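Local coordinates for protein dTDP-4-dehydrorhamnose 3,5-epimerase (Bacillus anthracis str. Ames, PDB 3RYK) that catalyses the epimerisation of a dTDP-4-dehydro-6-deoxyhexose at carbons 3 and 5 of its sugar ring, a step in the making of dTDP-L-rhamnose, at residues L85-N90 and G140-F145; A93-I98 and K157-Y162; Y106-D111 and L177-P182. All blocks are in the same frame, centred on the assembly; numbering follows the deposited sequence.

Interaction 1: residues L85-N90 and G140-F145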
loop_
_atom_site.group_PDB
_atom_site.type_symbol
_atom_site.label_atom_id
_atom_site.label_comp_id
_atom_site.label_asym_id
_atom_site.label_seq_id
_atom_site.Cartn_x
_atom_site.Cartn_y
_atom_site.Cartn_z
ATOM N N LEU A 85 -13.741 17.182 2.786
ATOM C CA LEU A 85 -12.289 17.508 2.846
ATOM C C LEU A 85 -11.793 17.396 4.288
ATOM O O LEU A 85 -12.251 18.155 5.134
ATOM C CB LEU A 85 -12.044 18.952 2.373
ATOM C CG LEU A 85 -12.348 19.418 0.946
ATOM C CD1 LEU A 85 -12.262 20.940 0.853
ATOM C CD2 LEU A 85 -11.400 18.744 -0.046
ATOM N N HIS A 86 -10.847 16.486 4.533
ATOM C CA HIS A 86 -10.271 16.235 5.862
ATOM C C HIS A 86 -8.960 16.944 6.204
ATOM O O HIS A 86 -8.159 17.254 5.331
ATOM C CB HIS A 86 -9.968 14.724 5.982
ATOM C CG HIS A 86 -9.171 14.350 7.200
ATOM N ND1 HIS A 86 -7.809 14.551 7.288
ATOM C CD2 HIS A 86 -9.533 13.756 8.362
ATOM C CE1 HIS A 86 -7.373 14.128 8.461
ATOM N NE2 HIS A 86 -8.399 13.636 9.131
ATOM N N PHE A 87 -8.754 17.195 7.495
ATOM C CA PHE A 87 -7.523 17.796 7.993
ATOM C C PHE A 87 -7.560 17.502 9.489
ATOM O O PHE A 87 -8.618 17.603 10.126
ATOM C CB PHE A 87 -7.275 19.273 7.678
ATOM C CG PHE A 87 -8.194 20.229 8.363
ATOM C CD1 PHE A 87 -7.878 20.724 9.624
ATOM C CD2 PHE A 87 -9.336 20.681 7.735
ATOM C CE1 PHE A 87 -8.718 21.631 10.255
ATOM C CE2 PHE A 87 -10.173 21.590 8.358
ATOM C CZ PHE A 87 -9.864 22.064 9.615
ATOM N N GLN A 88 -6.430 17.096 10.046
ATOM C CA GLN A 88 -6.383 16.802 11.464
ATOM C C GLN A 88 -5.717 18.033 12.061
ATOM O O GLN A 88 -4.601 18.384 11.675
ATOM C CB GLN A 88 -5.600 15.514 11.730
ATOM C CG GLN A 88 -5.897 14.906 13.080
ATOM C CD GLN A 88 -5.225 13.573 13.296
ATOM O OE1 GLN A 88 -5.880 12.534 13.208
ATOM N NE2 GLN A 88 -3.916 13.580 13.481
ATOM N N LYS A 89 -6.413 18.723 12.967
ATOM C CA LYS A 89 -5.855 19.915 13.594
ATOM C C LYS A 89 -4.682 19.596 14.499
ATOM O O LYS A 89 -4.655 18.534 15.133
ATOM C CB LYS A 89 -6.897 20.643 14.474
ATOM C CG LYS A 89 -8.062 21.351 13.784
ATOM C CD LYS A 89 -8.990 21.969 14.849
ATOM C CE LYS A 89 -10.082 22.887 14.275
ATOM N NZ LYS A 89 -11.009 22.272 13.294
ATOM N N ASN A 90 -3.704 20.503 14.543
ATOM C CA ASN A 90 -2.552 20.327 15.432
ATOM C C ASN A 90 -3.048 20.300 16.880
ATOM O O ASN A 90 -4.181 20.704 17.153
ATOM C CB ASN A 90 -1.423 21.356 15.210
ATOM C CG ASN A 90 -0.335 20.863 14.243
ATOM O OD1 ASN A 90 0.308 19.833 14.486
ATOM N ND2 ASN A 90 -0.053 21.648 13.223
ATOM N N GLY A 140 -1.085 21.344 7.117
ATOM C CA GLY A 140 -1.668 22.661 6.869
ATOM C C GLY A 140 -2.606 22.719 5.674
ATOM O O GLY A 140 -3.020 23.807 5.245
ATOM N N PHE A 141 -2.925 21.544 5.137
ATOM C CA PHE A 141 -3.820 21.377 3.995
ATOM C C PHE A 141 -5.043 20.517 4.285
ATOM O O PHE A 141 -5.008 19.628 5.150
ATOM C CB PHE A 141 -3.080 20.686 2.823
ATOM C CG PHE A 141 -2.094 21.563 2.099
ATOM C CD1 PHE A 141 -2.389 22.050 0.824
ATOM C CD2 PHE A 141 -0.902 21.934 2.688
ATOM C CE1 PHE A 141 -1.497 22.868 0.134
ATOM C CE2 PHE A 141 -0.002 22.753 2.016
ATOM C CZ PHE A 141 -0.300 23.224 0.738
ATOM N N ALA A 142 -6.124 20.801 3.554
ATOM C CA ALA A 142 -7.359 20.048 3.641
ATOM C C ALA A 142 -7.196 19.104 2.455
ATOM O O ALA A 142 -6.596 19.490 1.424
ATOM C CB ALA A 142 -8.565 20.919 3.461
ATOM N N HIS A 143 -7.703 17.887 2.601
ATOM C CA HIS A 143 -7.626 16.853 1.571
ATOM C C HIS A 143 -8.885 16.027 1.449
ATOM O O HIS A 143 -9.447 15.557 2.463
ATOM C CB HIS A 143 -6.488 15.870 1.849
ATOM C CG HIS A 143 -6.572 14.625 1.018
ATOM N ND1 HIS A 143 -7.062 13.431 1.505
ATOM C CD2 HIS A 143 -6.289 14.407 -0.287
ATOM C CE1 HIS A 143 -7.054 12.524 0.546
ATOM N NE2 HIS A 143 -6.597 13.092 -0.554
ATOM N N GLY A 144 -9.305 15.818 0.202
ATOM C CA GLY A 144 -10.484 15.026 -0.101
ATOM C C GLY A 144 -10.455 14.559 -1.532
ATOM O O GLY A 144 -9.590 14.993 -2.309
ATOM N N PHE A 145 -11.380 13.674 -1.885
ATOM C CA PHE A 145 -11.446 13.168 -3.251
ATOM C C PHE A 145 -12.829 12.672 -3.674
ATOM O O PHE A 145 -13.704 12.391 -2.830
ATOM C CB PHE A 145 -10.413 12.058 -3.460
ATOM C CG PHE A 145 -10.634 10.833 -2.601
ATOM C CD1 PHE A 145 -11.509 9.827 -3.016
ATOM C CD2 PHE A 145 -9.939 10.659 -1.427
ATOM C CE1 PHE A 145 -11.703 8.685 -2.249
ATOM C CE2 PHE A 145 -10.119 9.506 -0.654
ATOM C CZ PHE A 145 -11.005 8.524 -1.068
HETATM O O HOH W 1 -5.254 16.777 4.732
#

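Interaction 2: residues A93-I98 and K157-Y162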
loop_
_atom_site.group_PDB
_atom_site.type_symbol
_atom_site.label_atom_id
_atom_site.label_comp_id
_atom_site.label_asym_id
_atom_site.label_seq_id
_atom_site.Cartn_x
_atom_site.Cartn_y
_atom_site.Cartn_z
ATOM N N ALA A 93 -1.234 17.276 13.412
ATOM C CA ALA A 93 -1.360 17.487 11.965
ATOM C C ALA A 93 -0.676 16.321 11.257
ATOM O O ALA A 93 0.336 15.799 11.745
ATOM C CB ALA A 93 -0.747 18.818 11.530
ATOM N N GLN A 94 -1.244 15.915 10.124
ATOM C CA GLN A 94 -0.716 14.800 9.330
ATOM C C GLN A 94 -0.258 15.128 7.915
ATOM O O GLN A 94 -0.950 15.828 7.169
ATOM C CB GLN A 94 -1.821 13.760 9.146
ATOM C CG GLN A 94 -2.286 12.987 10.376
ATOM C CD GLN A 94 -3.557 12.206 10.091
ATOM O OE1 GLN A 94 -4.506 12.747 9.523
ATOM N NE2 GLN A 94 -3.603 10.957 10.527
ATOM N N THR A 95 0.920 14.620 7.560
ATOM C CA THR A 95 1.454 14.764 6.221
ATOM C C THR A 95 0.848 13.503 5.627
ATOM O O THR A 95 0.843 12.458 6.292
ATOM C CB THR A 95 2.971 14.585 6.159
ATOM O OG1 THR A 95 3.603 15.535 7.014
ATOM C CG2 THR A 95 3.474 14.751 4.731
ATOM N N LYS A 96 0.307 13.585 4.418
ATOM C CA LYS A 96 -0.287 12.416 3.772
ATOM C C LYS A 96 0.396 12.171 2.434
ATOM O O LYS A 96 0.975 13.093 1.878
ATOM C CB LYS A 96 -1.776 12.613 3.557
ATOM C CG LYS A 96 -2.555 12.856 4.834
ATOM C CD LYS A 96 -4.026 12.995 4.558
ATOM C CE LYS A 96 -4.800 13.277 5.829
ATOM N NZ LYS A 96 -6.251 13.389 5.533
ATOM N N LEU A 97 0.313 10.935 1.940
ATOM C CA LEU A 97 0.908 10.526 0.643
ATOM C C LEU A 97 -0.125 9.548 0.111
ATOM O O LEU A 97 -0.240 8.428 0.592
ATOM C CB LEU A 97 2.285 9.915 0.844
ATOM C CG LEU A 97 3.127 9.525 -0.376
ATOM C CD1 LEU A 97 3.434 10.733 -1.240
ATOM C CD2 LEU A 97 4.402 8.933 0.175
ATOM N N ILE A 98 -0.868 9.992 -0.894
ATOM C CA ILE A 98 -1.956 9.228 -1.460
ATOM C C ILE A 98 -1.765 8.672 -2.857
ATOM O O ILE A 98 -1.171 9.316 -3.711
ATOM C CB ILE A 98 -3.212 10.136 -1.556
ATOM C CG1 ILE A 98 -3.627 10.747 -0.196
ATOM C CG2 ILE A 98 -4.399 9.371 -2.152
ATOM C CD1 ILE A 98 -3.074 12.112 0.122
ATOM N N LYS A 157 -0.666 7.046 3.213
ATOM C CA LYS A 157 0.145 6.979 4.402
ATOM C C LYS A 157 0.024 8.293 5.155
ATOM O O LYS A 157 -0.266 9.325 4.564
ATOM C CB LYS A 157 1.608 6.787 4.030
ATOM C CG LYS A 157 1.934 5.571 3.209
ATOM C CD LYS A 157 3.406 5.604 2.805
ATOM C CE LYS A 157 3.809 4.322 2.105
ATOM N NZ LYS A 157 3.408 3.072 2.809
ATOM N N VAL A 158 0.237 8.241 6.465
ATOM C CA VAL A 158 0.186 9.434 7.310
ATOM C C VAL A 158 1.370 9.354 8.275
ATOM O O VAL A 158 1.710 8.271 8.737
ATOM C CB VAL A 158 -1.160 9.582 8.081
ATOM C CG1 VAL A 158 -2.336 9.607 7.103
ATOM C CG2 VAL A 158 -1.330 8.482 9.115
ATOM N N ASP A 159 1.992 10.495 8.589
ATOM C CA ASP A 159 3.159 10.515 9.501
ATOM C C ASP A 159 2.815 10.784 10.964
ATOM O O ASP A 159 3.725 10.959 11.791
ATOM C CB ASP A 159 4.245 11.501 9.051
ATOM C CG ASP A 159 3.802 12.950 9.114
ATOM O OD1 ASP A 159 4.693 13.831 9.141
ATOM O OD2 ASP A 159 2.586 13.222 9.156
ATOM N N GLU A 160 1.517 10.835 11.265
ATOM C CA GLU A 160 1.007 11.042 12.615
ATOM C C GLU A 160 -0.236 10.170 12.758
ATOM O O GLU A 160 -1.081 10.124 11.863
ATOM C CB GLU A 160 0.705 12.518 12.886
ATOM C CG GLU A 160 0.114 12.874 14.280
ATOM C CD GLU A 160 0.991 12.485 15.479
ATOM O OE1 GLU A 160 1.185 13.364 16.347
ATOM O OE2 GLU A 160 1.529 11.355 15.550
ATOM N N TYR A 161 -0.342 9.451 13.869
ATOM C CA TYR A 161 -1.492 8.588 14.080
ATOM C C TYR A 161 -2.817 9.321 14.100
ATOM O O TYR A 161 -2.881 10.522 14.394
ATOM C CB TYR A 161 -1.350 7.769 15.368
ATOM C CG TYR A 161 -0.214 6.800 15.303
ATOM C CD1 TYR A 161 -0.344 5.622 14.579
ATOM C CD2 TYR A 161 0.973 7.041 15.970
ATOM C CE1 TYR A 161 0.680 4.727 14.499
ATOM C CE2 TYR A 161 2.009 6.138 15.911
ATOM C CZ TYR A 161 1.854 4.979 15.163
ATOM O OH TYR A 161 2.869 4.060 15.077
ATOM N N TYR A 162 -3.869 8.570 13.779
ATOM C CA TYR A 162 -5.220 9.093 13.756
ATOM C C TYR A 162 -5.679 9.463 15.167
ATOM O O TYR A 162 -5.307 8.810 16.147
ATOM C CB TYR A 162 -6.187 8.082 13.120
ATOM C CG TYR A 162 -7.618 8.556 13.136
ATOM C CD1 TYR A 162 -8.062 9.506 12.226
ATOM C CD2 TYR A 162 -8.534 8.042 14.051
ATOM C CE1 TYR A 162 -9.378 9.953 12.235
ATOM C CE2 TYR A 162 -9.850 8.478 14.067
ATOM C CZ TYR A 162 -10.269 9.434 13.154
ATOM O OH TYR A 162 -11.578 9.874 13.164
#

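Interaction 3: residues Y106-D111 and L177-P182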
loop_
_atom_site.group_PDB
_atom_site.type_symbol
_atom_site.label_atom_id
_atom_site.label_comp_id
_atom_site.label_asym_id
_atom_site.label_seq_id
_atom_site.Cartn_x
_atom_site.Cartn_y
_atom_site.Cartn_z
ATOM N N TYR A 106 -10.574 12.086 -8.402
ATOM C CA TYR A 106 -10.280 13.500 -8.643
ATOM C C TYR A 106 -10.000 13.941 -7.228
ATOM O O TYR A 106 -10.923 14.012 -6.414
ATOM C CB TYR A 106 -11.434 14.243 -9.291
ATOM C CG TYR A 106 -11.320 15.765 -9.302
ATOM C CD1 TYR A 106 -10.451 16.430 -10.157
ATOM C CD2 TYR A 106 -12.154 16.541 -8.497
ATOM C CE1 TYR A 106 -10.384 17.827 -10.171
ATOM C CE2 TYR A 106 -12.106 17.945 -8.512
ATOM C CZ TYR A 106 -11.222 18.584 -9.343
ATOM O OH TYR A 106 -11.190 19.978 -9.343
ATOM N N ASP A 107 -8.735 14.209 -6.927
ATOM C CA ASP A 107 -8.298 14.601 -5.611
ATOM C C ASP A 107 -8.022 16.090 -5.498
ATOM O O ASP A 107 -7.341 16.681 -6.343
ATOM C CB ASP A 107 -7.074 13.755 -5.296
ATOM C CG ASP A 107 -6.621 13.881 -3.873
ATOM O OD1 ASP A 107 -6.299 14.993 -3.392
ATOM O OD2 ASP A 107 -6.555 12.811 -3.239
ATOM N N VAL A 108 -8.533 16.692 -4.427
ATOM C CA VAL A 108 -8.366 18.107 -4.212
ATOM C C VAL A 108 -7.638 18.380 -2.904
ATOM O O VAL A 108 -7.822 17.649 -1.922
ATOM C CB VAL A 108 -9.742 18.810 -4.080
ATOM C CG1 VAL A 108 -9.581 20.287 -3.610
ATOM C CG2 VAL A 108 -10.536 18.715 -5.381
ATOM N N ILE A 109 -6.795 19.406 -2.919
ATOM C CA ILE A 109 -6.069 19.815 -1.726
ATOM C C ILE A 109 -6.253 21.317 -1.651
ATOM O O ILE A 109 -6.295 21.987 -2.682
ATOM C CB ILE A 109 -4.552 19.398 -1.656
ATOM C CG1 ILE A 109 -3.679 20.160 -2.651
ATOM C CG2 ILE A 109 -4.405 17.889 -1.823
ATOM C CD1 ILE A 109 -2.225 19.753 -2.577
ATOM N N VAL A 110 -6.406 21.825 -0.426
ATOM C CA VAL A 110 -6.597 23.248 -0.176
ATOM C C VAL A 110 -5.542 23.725 0.841
ATOM O O VAL A 110 -5.360 23.102 1.886
ATOM C CB VAL A 110 -8.002 23.499 0.428
ATOM C CG1 VAL A 110 -8.282 25.012 0.463
ATOM C CG2 VAL A 110 -9.099 22.779 -0.372
ATOM N N ASP A 111 -4.842 24.815 0.527
ATOM C CA ASP A 111 -3.802 25.360 1.417
ATOM C C ASP A 111 -4.527 26.185 2.494
ATOM O O ASP A 111 -5.133 27.223 2.187
ATOM C CB ASP A 111 -2.788 26.207 0.615
ATOM C CG ASP A 111 -1.607 26.707 1.461
ATOM O OD1 ASP A 111 -1.664 26.618 2.707
ATOM O OD2 ASP A 111 -0.589 27.190 0.879
ATOM N N LEU A 177 -14.531 28.253 -1.964
ATOM C CA LEU A 177 -13.565 27.490 -2.775
ATOM C C LEU A 177 -14.098 27.174 -4.165
ATOM O O LEU A 177 -13.327 27.106 -5.132
ATOM C CB LEU A 177 -13.151 26.209 -2.033
ATOM C CG LEU A 177 -12.414 26.364 -0.692
ATOM C CD1 LEU A 177 -11.975 25.027 -0.079
ATOM C CD2 LEU A 177 -11.228 27.322 -0.828
ATOM N N ALA A 178 -15.415 26.972 -4.252
ATOM C CA ALA A 178 -16.126 26.662 -5.496
ATOM C C ALA A 178 -15.425 25.580 -6.303
ATOM O O ALA A 178 -15.150 25.761 -7.479
ATOM C CB ALA A 178 -16.299 27.924 -6.318
ATOM N N ILE A 179 -15.133 24.460 -5.657
ATOM C CA ILE A 179 -14.451 23.355 -6.331
ATOM C C ILE A 179 -15.391 22.710 -7.364
ATOM O O ILE A 179 -16.559 22.418 -7.065
ATOM C CB ILE A 179 -13.916 22.310 -5.318
ATOM C CG1 ILE A 179 -12.963 22.992 -4.332
ATOM C CG2 ILE A 179 -13.222 21.146 -6.055
ATOM C CD1 ILE A 179 -12.615 22.190 -3.113
ATOM N N PRO A 180 -14.895 22.487 -8.599
ATOM C CA PRO A 180 -15.660 21.888 -9.696
ATOM C C PRO A 180 -15.753 20.357 -9.610
ATOM O O PRO A 180 -15.292 19.645 -10.505
ATOM C CB PRO A 180 -14.840 22.298 -10.922
ATOM C CG PRO A 180 -13.466 22.266 -10.420
ATOM C CD PRO A 180 -13.541 22.854 -9.052
ATOM N N TRP A 181 -16.381 19.837 -8.564
ATOM C CA TRP A 181 -16.494 18.395 -8.423
ATOM C C TRP A 181 -17.196 17.784 -9.618
ATOM O O TRP A 181 -18.165 18.355 -10.128
ATOM C CB TRP A 181 -17.263 18.008 -7.154
ATOM C CG TRP A 181 -16.638 18.455 -5.913
ATOM C CD1 TRP A 181 -17.012 19.513 -5.139
ATOM C CD2 TRP A 181 -15.484 17.892 -5.296
ATOM N NE1 TRP A 181 -16.184 19.620 -4.058
ATOM C CE2 TRP A 181 -15.229 18.642 -4.129
ATOM C CE3 TRP A 181 -14.646 16.813 -5.602
ATOM C CZ2 TRP A 181 -14.165 18.358 -3.274
ATOM C CZ3 TRP A 181 -13.584 16.536 -4.745
ATOM C CH2 TRP A 181 -13.355 17.310 -3.596
ATOM N N PRO A 182 -16.723 16.608 -10.073
ATOM C CA PRO A 182 -17.316 15.922 -11.226
ATOM C C PRO A 182 -18.595 15.143 -10.883
ATOM O O PRO A 182 -18.887 14.107 -11.492
ATOM C CB PRO A 182 -16.202 14.967 -11.630
ATOM C CG PRO A 182 -15.559 14.630 -10.352
ATOM C CD PRO A 182 -15.516 15.905 -9.603
#

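Interaction 1: residues L85-N90 and G140-F145
His86 and His143 face each other across two antiparallel strands as a hydrogen-bonded pair, each giving its amide to the other's carbonyl. His86 N reaches His143 O at 2.7 Å, and His143 N meets His86 O at 2.8 Å. A water lies within hydrogen-bonding distance of both His86 O and Phe141 O, though it has more acceptors near it than protons to give. Ala142 CA closes on His86 O at 3.4 Å in a CA-H...O contact, so three groups gather round this one oxygen.

Both imidazoles leave the sheet on the same face, but the rings do not bond to each other. His143 has CG anti to its backbone N (chi1 166°), and its NE2 is taken by the carboxylate of Asp107 on the next strand, which fixes the turn of the ring. His86 is deposited in two conformers, so its ring position is less certain; its side chain is about 5 Å from the bound pyrophosphate.

On the other face the packing is mainly apolar. Leu85 CB sits 4.1 Å from Ala142 CB, and its CD2 branch lies on the bare backbone of Gly144, 3.6 Å from Gly144 N. The far end of the Phe87 ring leads away, while its CD2 stays 4.3 Å from Ala142 CB and its CB lies beside Phe141 O.

The sheet thus separates its chemistry: Leu85, Phe87 and Ala142 make an apolar face, and the other carries two histidines, one tied to a carboxylate and one near the bound pyrophosphate, consistent with a role for this face in the active site.

Interaction 2: residues A93-I98 and K157-Y162
Lys96 to Val158 and Leu97 to Lys157 are successive antiparallel pairs in a sheet of the jelly-roll-like fold, and the contact runs on past the strand ends into a clasp of side chains. In the backbone, Leu97 and Lys157 form the hydrogen-bonded pair, with Lys157 N to Leu97 O at 3.0 Å and a return bond from Leu97 N. Lys96 and Val158 form the non-hydrogen-bonded pair, where Val158 CA meets Thr95 O and Lys96 CA meets Lys157 O in CA-H...O contacts. Asp159 N adds a longer bond to Thr95 O, 3.2 Å.

The polar side-chain bonds centre on Asp159 and Thr95. Asp159 holds CG between its backbone N and carbonyl carbon (chi1 66°), which brings the carboxylate over Thr95. Its OD2 accepts Thr95 N at 2.7 Å, with the N-H nearly straight, and OD1 takes the hydroxyl of Thr95 OG1 at 2.9 Å. Both donors come from above the carboxylate plane.

Apolar contact is lighter. Lys96 CG and Val158 CG1 lie 4.0 Å apart with the two side chains alongside, pointing the same way. Leu97 packs on Leu136 of strand 134-137.

The ends of Lys157 and Tyr162 find partners beyond the two segments. Lys157 NZ makes salt bridges with Asp71 of its own chain and Asp71 of the second subunit, placing this strand at the dimer interface. Tyr162 OH bonds to Asp167, a pyrophosphate-site residue.

The side chain of Gln94 closes the far end: its CG passes 3.9 Å from Glu160 CB, and NE2 donates to Glu160 O at 3.0 Å and 169°, the oxygen lying in the amide plane.

Interaction 3: residues Y106-D111 and L177-P182
Tyr106 gives the contact its largest share of buried surface. With CG anti to the backbone N (chi1 168°), the side chain leaves the strand toward the loop, and its ring packs against it. Its CD2 touches Pro182 CD at 3.6 Å and Trp181 CE3 at 3.8 Å, the latter lying at the edge of the tyrosine ring and in its plane. The planes of the tyrosine and the six-membered indole ring stand at 89°, their centroids 5.8 Å apart. At the phenol end, OH lies 3.4 Å from Pro180 CG. Pro180 is the centre of an inverse gamma turn, which bends the loop beside the phenol oxygen.

Val108, two residues on, fits between Ile179 and Trp181. Its CG1 meets Ile179 CD1 at 3.6 Å, tip to tip, and its CG2 lies 3.6 Å from Trp181 CH2. The indole is also held by a hydrogen bond from Trp181 NE1 to the carbonyl of Trp172. Ile179 CG2 rests over one face of the same indole, toward its rim.

Val110 continues the row: CG2 and CG1 both reach the CD1 methyl of Leu177, the CG2 contact being 3.7 Å.

The loop runs nearly opposite to the strand, the two directions 175° apart, and joins it through side-chain packing alone. Strand 104-111 lies between strands 122-128 and 141-147, and the loop, on its way from strand 167-169 to helix 190-193, covers the face bearing Tyr106, Val108 and Val110. Trp122 and Cys146 of the two flanking strands also pack against this loop.

How the interactions relate
From the N terminus, the first segments come in order: 85-90, 93-98 and 106-111, on three successive strands. Their partners follow in the same order, 140-145, 157-162 and 177-182, so the three closures cross one another and none lies within another. Interaction 1 closes a loop of 49 intervening residues, interaction 2 one of 58 and interaction 3 one of 65. Interactions 1 and 3 share the five-stranded sheet, where strands 104-111 and 141-147 are neighbours; interaction 2 belongs to the other sheet. Gln88 and Tyr161, and His86 and Gln94, touch between interactions 1 and 2, while interaction 3 adds the later loop to the outside of the five-stranded sheet.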